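Local coordinates for protein probable serine protease HTRA3 (Homo sapiens, PDB 2P3W) that probably cleaves proteins as a serine protease of the HtrA family and, through its PDZ domain, binds the C-terminal ends of peptide ligands, at residues Ile10-Ile15 / Ser35-Gln40; Ile59-Gly64 / Leu84-Arg89. All blocks are in the same frame, centred on the assembly; numbering follows the deposited sequence.

Contact 1 and contact 2 fall on one antiparallel sheet, in which the strands follow the order 10-14, 37-42, 58-62, 83-89; their centres are about 11 Å apart. Strands 37-42 and 58-62 are neighbours, and I37 O lies 2.8 Å from I59 N in a probable hydrogen bond that ties the two contacts together. On the apolar side, I10 CD1 meets I59 CD1 at 3.7 Å, continuing one hydrophobic layer from contact 1 into contact 2. Peptide recognition belongs to contact 1: R11 and M12 pair with a strand of the second subunit near its C-terminus, which carries the phage-derived ligand sequence. Contact 2 touches no other chain of the assembly.

Contact 1: Ile10-Ile15 / Ser35-Gln40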
loop_
_atom_site.group_PDB
_atom_site.type_symbol
_atom_site.label_atom_id
_atom_site.label_comp_id
_atom_site.label_asym_id
_atom_site.label_seq_id
_atom_site.Cartn_x
_atom_site.Cartn_y
_atom_site.Cartn_z
ATOM N N ILE A 10 -1.735 -2.865 -5.636
ATOM C CA ILE A 10 -1.918 -4.120 -4.914
ATOM C C ILE A 10 -0.668 -4.468 -4.141
ATOM O O ILE A 10 0.441 -4.098 -4.567
ATOM C CB ILE A 10 -2.308 -5.281 -5.849
ATOM C CG1 ILE A 10 -1.217 -5.584 -6.854
ATOM C CG2 ILE A 10 -3.606 -5.012 -6.605
ATOM C CD1 ILE A 10 -1.448 -6.937 -7.573
ATOM N N ARG A 11 -0.850 -5.190 -3.026
ATOM C CA ARG A 11 0.269 -5.817 -2.327
ATOM C C ARG A 11 0.247 -7.292 -2.764
ATOM O O ARG A 11 -0.735 -7.994 -2.561
ATOM C CB ARG A 11 0.168 -5.625 -0.817
ATOM C CG ARG A 11 1.344 -6.287 -0.092
ATOM C CD ARG A 11 1.807 -5.536 1.122
ATOM N NE ARG A 11 0.789 -5.432 2.163
ATOM C CZ ARG A 11 0.459 -6.409 2.984
ATOM N NH1 ARG A 11 1.050 -7.580 2.889
ATOM N NH2 ARG A 11 -0.461 -6.202 3.927
ATOM N N MET A 12 1.302 -7.698 -3.466
ATOM C CA MET A 12 1.320 -8.947 -4.190
ATOM C C MET A 12 2.278 -9.934 -3.555
ATOM O O MET A 12 3.296 -9.552 -2.953
ATOM C CB MET A 12 1.715 -8.692 -5.658
ATOM C CG MET A 12 3.100 -8.104 -5.853
ATOM S SD MET A 12 3.644 -7.975 -7.557
ATOM C CE MET A 12 5.150 -7.099 -7.350
ATOM N N ARG A 13 1.949 -11.215 -3.672
ATOM C CA ARG A 13 2.768 -12.302 -3.183
ATOM C C ARG A 13 2.889 -13.381 -4.265
ATOM O O ARG A 13 1.888 -13.745 -4.896
ATOM C CB ARG A 13 2.093 -12.920 -1.954
ATOM C CG ARG A 13 2.036 -11.999 -0.759
ATOM C CD ARG A 13 1.252 -12.591 0.396
ATOM N NE ARG A 13 1.839 -13.828 0.917
ATOM C CZ ARG A 13 1.251 -14.648 1.790
ATOM N NH1 ARG A 13 0.014 -14.420 2.237
ATOM N NH2 ARG A 13 1.897 -15.727 2.222
ATOM N N THR A 14 4.097 -13.893 -4.493
ATOM C CA THR A 14 4.280 -15.017 -5.414
ATOM C C THR A 14 3.609 -16.308 -4.902
ATOM O O THR A 14 3.829 -16.704 -3.755
ATOM C CB THR A 14 5.792 -15.299 -5.640
ATOM O OG1 THR A 14 6.410 -14.123 -6.173
ATOM C CG2 THR A 14 5.990 -16.463 -6.594
ATOM N N ILE A 15 2.810 -16.962 -5.756
ATOM C CA ILE A 15 2.245 -18.276 -5.427
ATOM C C ILE A 15 3.374 -19.303 -5.311
ATOM O O ILE A 15 4.164 -19.504 -6.251
ATOM C CB ILE A 15 1.216 -18.747 -6.478
ATOM C CG1 ILE A 15 -0.057 -17.862 -6.475
ATOM C CG2 ILE A 15 0.876 -20.241 -6.284
ATOM C CD1 ILE A 15 -1.031 -18.118 -5.375
ATOM N N SER A 35 0.276 -21.600 -9.778
ATOM C CA SER A 35 1.218 -20.605 -10.285
ATOM C C SER A 35 0.507 -19.282 -10.423
ATOM O O SER A 35 -0.671 -19.262 -10.784
ATOM C CB SER A 35 1.741 -21.055 -11.654
ATOM O OG SER A 35 2.803 -20.232 -12.085
ATOM N N GLY A 36 1.206 -18.179 -10.164
ATOM C CA GLY A 36 0.643 -16.843 -10.360
ATOM C C GLY A 36 1.043 -15.878 -9.243
ATOM O O GLY A 36 1.963 -16.161 -8.456
ATOM N N ILE A 37 0.338 -14.755 -9.199
ATOM C CA ILE A 37 0.559 -13.708 -8.212
ATOM C C ILE A 37 -0.670 -13.533 -7.348
ATOM O O ILE A 37 -1.740 -13.170 -7.834
ATOM C CB ILE A 37 0.843 -12.343 -8.892
ATOM C CG1 ILE A 37 1.969 -12.452 -9.943
ATOM C CG2 ILE A 37 1.145 -11.307 -7.847
ATOM C CD1 ILE A 37 3.200 -13.057 -9.460
ATOM N N TYR A 38 -0.520 -13.755 -6.049
ATOM C CA TYR A 38 -1.642 -13.583 -5.125
ATOM C C TYR A 38 -1.840 -12.132 -4.687
ATOM O O TYR A 38 -0.877 -11.439 -4.325
ATOM C CB TYR A 38 -1.397 -14.443 -3.928
ATOM C CG TYR A 38 -2.517 -14.459 -2.905
ATOM C CD1 TYR A 38 -3.689 -15.163 -3.134
ATOM C CD2 TYR A 38 -2.383 -13.778 -1.719
ATOM C CE1 TYR A 38 -4.716 -15.179 -2.182
ATOM C CE2 TYR A 38 -3.386 -13.789 -0.752
ATOM C CZ TYR A 38 -4.552 -14.481 -0.990
ATOM O OH TYR A 38 -5.537 -14.484 -0.009
ATOM N N VAL A 39 -3.090 -11.676 -4.704
ATOM C CA VAL A 39 -3.414 -10.308 -4.282
ATOM C C VAL A 39 -3.735 -10.328 -2.789
ATOM O O VAL A 39 -4.856 -10.660 -2.366
ATOM C CB VAL A 39 -4.584 -9.697 -5.084
ATOM C CG1 VAL A 39 -4.867 -8.252 -4.634
ATOM C CG2 VAL A 39 -4.323 -9.778 -6.579
ATOM N N GLN A 40 -2.722 -9.970 -1.997
ATOM C CA GLN A 40 -2.864 -9.910 -0.545
ATOM C C GLN A 40 -3.733 -8.731 -0.123
ATOM O O GLN A 40 -4.578 -8.882 0.746
ATOM C CB GLN A 40 -1.485 -9.854 0.129
ATOM C CG GLN A 40 -1.502 -9.773 1.649
ATOM C CD GLN A 40 -2.061 -10.986 2.356
ATOM O OE1 GLN A 40 -1.911 -12.106 1.897
ATOM N NE2 GLN A 40 -2.648 -10.768 3.540
HETATM O O HOH W 1 3.877 -18.832 -8.980
#
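R13 O accepts the shortest bond of this strand pair: Y38 N donates to it at 2.7 Å, while the CA of I37 brings a weaker C-H contact to the same oxygen. Y38 O returns the grip by accepting from R13 N at 2.9 Å, so R13 and Y38 form an antiparallel hydrogen-bonded pair. The ladder extends through Q40 N to R11 O at one end and I15 N to G36 O at the other, where a water also joins G36 N to I15 O. M12/V39 and T14/I37 are the non-hydrogen-bonded pairs. On their face M12 CB presses on I37 CG2 at a tight 3.5 Å; M12 sends CG between its backbone N and carbonyl carbon (chi1 62°), and the chain then runs out toward helix 70-79. Strand 10-14 and that helix flank the peptide groove of the PDZ fold. R11 and M12 accordingly pair with a strand of the second subunit, I10 packs on V112 of that subunit, and R11 NH1 bonds to F108 O of the same chain. Across the other face, R13 NH1 donates a hydrogen bond to Q40 OE1 at 3.0 Å. The amide oxygen lies in the guanidinium plane, whereas the donor stands 42° above the amide's own carbonyl plane. The Q40 chain bends at chi2 (65°), which turns OE1 to the guanidinium edge of R13. I15 CD1 meets Y38 CB at 4.0 Å, and both side chains continue onto helix 17-26.

Contact 2: Ile59-Gly64 / Leu84-Arg89; sequences IVKVNG and LLEVRR
V60 lays its CG2 methyl over the centre of one face of the R88 guanidinium, 3.6 Å from R88 CZ, while its CG1 touches the CG of the same arginine. R88 reaches this place by folding at chi2 (-72°), which turns the guanidinium back across V60. There R88 NH2 also forms a salt bridge with E86 OE2 at 3.0 Å, meeting the carboxylate on its anti side; R88 NH1 is paired with D93, so the arginine plane is held by two acids and a methyl group. E86 in turn runs alongside K61, whose CD lies 3.4 Å from E86 OE1. The K61 ammonium itself stays farther off, its NZ 5.6 Å from E86 OE2, near enough that their opposite charges probably attract.

The backbone carries a beta bulge here, V60 and K61 together standing opposite E86: V60 N donates to E86 O at 2.8 Å and E86 N to K61 O, and the register slips by one between the I59/V87 and K61/E86 pairs. The buried face remains apolar: V62 CG2 packs on L85 CD2 at 3.7 Å, and I59 CG1 rests on V87 CG2. At the far end N63 clasps L84 twice, its N donating to L84 O and its OD1 accepting from L84 N at 2.8 Å. N63 and G64 have the left-handed backbone angles of a type I' turn, which leads strand 58-62 back into strand 65-66; a water links G64 N to L84 O. N63 ND2 bonds to E80, just beyond helix 70-79, while strand 37-42 borders the pair beside I59 and strand 92-103 runs along the outer side of 83-89.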
loop_
_atom_site.group_PDB
_atom_site.type_symbol
_atom_site.label_atom_id
_atom_site.label_comp_id
_atom_site.label_asym_id
_atom_site.label_seq_id
_atom_site.Cartn_x
_atom_site.Cartn_y
_atom_site.Cartn_z
ATOM N N ILE A 59 -3.525 -13.414 -10.036
ATOM C CA ILE A 59 -3.231 -12.862 -11.349
ATOM C C ILE A 59 -2.331 -13.884 -12.033
ATOM O O ILE A 59 -1.255 -14.233 -11.519
ATOM C CB ILE A 59 -2.570 -11.456 -11.262
ATOM C CG1 ILE A 59 -3.470 -10.482 -10.471
ATOM C CG2 ILE A 59 -2.285 -10.928 -12.655
ATOM C CD1 ILE A 59 -2.828 -9.185 -10.120
ATOM N N VAL A 60 -2.790 -14.415 -13.174
ATOM C CA VAL A 60 -2.074 -15.477 -13.870
ATOM C C VAL A 60 -1.430 -15.103 -15.213
ATOM O O VAL A 60 -0.500 -15.773 -15.638
ATOM C CB VAL A 60 -2.944 -16.736 -14.011
ATOM C CG1 VAL A 60 -3.322 -17.246 -12.607
ATOM C CG2 VAL A 60 -4.191 -16.459 -14.829
ATOM N N LYS A 61 -1.902 -14.039 -15.862
ATOM C CA LYS A 61 -1.302 -13.546 -17.091
ATOM C C LYS A 61 -1.397 -12.034 -17.174
ATOM O O LYS A 61 -2.280 -11.420 -16.572
ATOM C CB LYS A 61 -2.001 -14.137 -18.321
ATOM C CG LYS A 61 -1.775 -15.615 -18.505
ATOM C CD LYS A 61 -2.251 -16.084 -19.887
ATOM C CE LYS A 61 -1.857 -17.537 -20.135
ATOM N NZ LYS A 61 -0.387 -17.677 -20.398
ATOM N N VAL A 62 -0.442 -11.447 -17.880
ATOM C CA VAL A 62 -0.473 -10.024 -18.208
ATOM C C VAL A 62 -0.216 -9.883 -19.706
ATOM O O VAL A 62 0.777 -10.398 -20.219
ATOM C CB VAL A 62 0.543 -9.211 -17.379
ATOM C CG1 VAL A 62 1.966 -9.765 -17.497
ATOM C CG2 VAL A 62 0.522 -7.735 -17.767
ATOM N N ASN A 63 -1.149 -9.232 -20.402
ATOM C CA ASN A 63 -1.055 -9.058 -21.859
ATOM C C ASN A 63 -0.741 -10.396 -22.559
ATOM O O ASN A 63 0.030 -10.473 -23.523
ATOM C CB ASN A 63 -0.064 -7.916 -22.173
ATOM C CG ASN A 63 -0.584 -6.552 -21.713
ATOM O OD1 ASN A 63 -1.796 -6.348 -21.566
ATOM N ND2 ASN A 63 0.322 -5.603 -21.486
ATOM N N GLY A 64 -1.382 -11.460 -22.082
ATOM C CA GLY A 64 -1.189 -12.802 -22.645
ATOM C C GLY A 64 0.021 -13.604 -22.179
ATOM O O GLY A 64 0.183 -14.755 -22.564
ATOM N N LEU A 84 -3.623 -5.865 -19.438
ATOM C CA LEU A 84 -4.730 -6.814 -19.528
ATOM C C LEU A 84 -4.406 -7.983 -18.603
ATOM O O LEU A 84 -3.581 -8.828 -18.924
ATOM C CB LEU A 84 -4.942 -7.241 -20.984
ATOM C CG LEU A 84 -5.333 -6.126 -21.960
ATOM C CD1 LEU A 84 -5.200 -6.587 -23.391
ATOM C CD2 LEU A 84 -6.743 -5.632 -21.702
ATOM N N LEU A 85 -5.066 -8.010 -17.446
ATOM C CA LEU A 85 -4.737 -8.957 -16.383
ATOM C C LEU A 85 -5.786 -10.053 -16.332
ATOM O O LEU A 85 -6.963 -9.749 -16.196
ATOM C CB LEU A 85 -4.656 -8.254 -15.028
ATOM C CG LEU A 85 -3.564 -7.168 -14.875
ATOM C CD1 LEU A 85 -3.558 -6.532 -13.520
ATOM C CD2 LEU A 85 -2.201 -7.754 -15.192
ATOM N N GLU A 86 -5.332 -11.297 -16.443
ATOM C CA GLU A 86 -6.163 -12.492 -16.323
ATOM C C GLU A 86 -6.126 -12.923 -14.869
ATOM O O GLU A 86 -5.049 -13.134 -14.304
ATOM C CB GLU A 86 -5.574 -13.600 -17.207
ATOM C CG GLU A 86 -6.392 -14.896 -17.415
ATOM C CD GLU A 86 -5.792 -15.779 -18.541
ATOM O OE1 GLU A 86 -5.591 -15.289 -19.680
ATOM O OE2 GLU A 86 -5.492 -16.963 -18.286
ATOM N N VAL A 87 -7.302 -13.059 -14.272
ATOM C CA VAL A 87 -7.431 -13.323 -12.853
ATOM C C VAL A 87 -8.297 -14.563 -12.614
ATOM O O VAL A 87 -9.291 -14.797 -13.288
ATOM C CB VAL A 87 -8.080 -12.099 -12.145
ATOM C CG1 VAL A 87 -8.745 -12.475 -10.821
ATOM C CG2 VAL A 87 -7.067 -10.940 -11.992
ATOM N N ARG A 88 -7.875 -15.366 -11.647
ATOM C CA ARG A 88 -8.670 -16.464 -11.122
ATOM C C ARG A 88 -9.282 -16.011 -9.810
ATOM O O ARG A 88 -8.538 -15.641 -8.884
ATOM C CB ARG A 88 -7.786 -17.675 -10.841
ATOM C CG ARG A 88 -7.019 -18.185 -12.030
ATOM C CD ARG A 88 -7.915 -18.875 -13.014
ATOM N NE ARG A 88 -7.136 -19.270 -14.184
ATOM C CZ ARG A 88 -7.077 -18.603 -15.340
ATOM N NH1 ARG A 88 -7.763 -17.475 -15.525
ATOM N NH2 ARG A 88 -6.314 -19.082 -16.330
ATOM N N ARG A 89 -10.615 -16.068 -9.721
ATOM C CA ARG A 89 -11.346 -15.727 -8.502
ATOM C C ARG A 89 -12.274 -16.881 -8.156
ATOM O O ARG A 89 -13.313 -17.015 -8.747
ATOM C CB ARG A 89 -12.153 -14.449 -8.722
ATOM C CG ARG A 89 -12.929 -13.977 -7.471
ATOM C CD ARG A 89 -13.672 -12.723 -7.731
ATOM N NE ARG A 89 -12.755 -11.596 -7.942
ATOM C CZ ARG A 89 -13.127 -10.403 -8.413
ATOM N NH1 ARG A 89 -14.388 -10.172 -8.752
ATOM N NH2 ARG A 89 -12.227 -9.454 -8.583
HETATM O O HOH W 2 -3.514 -11.498 -20.159
#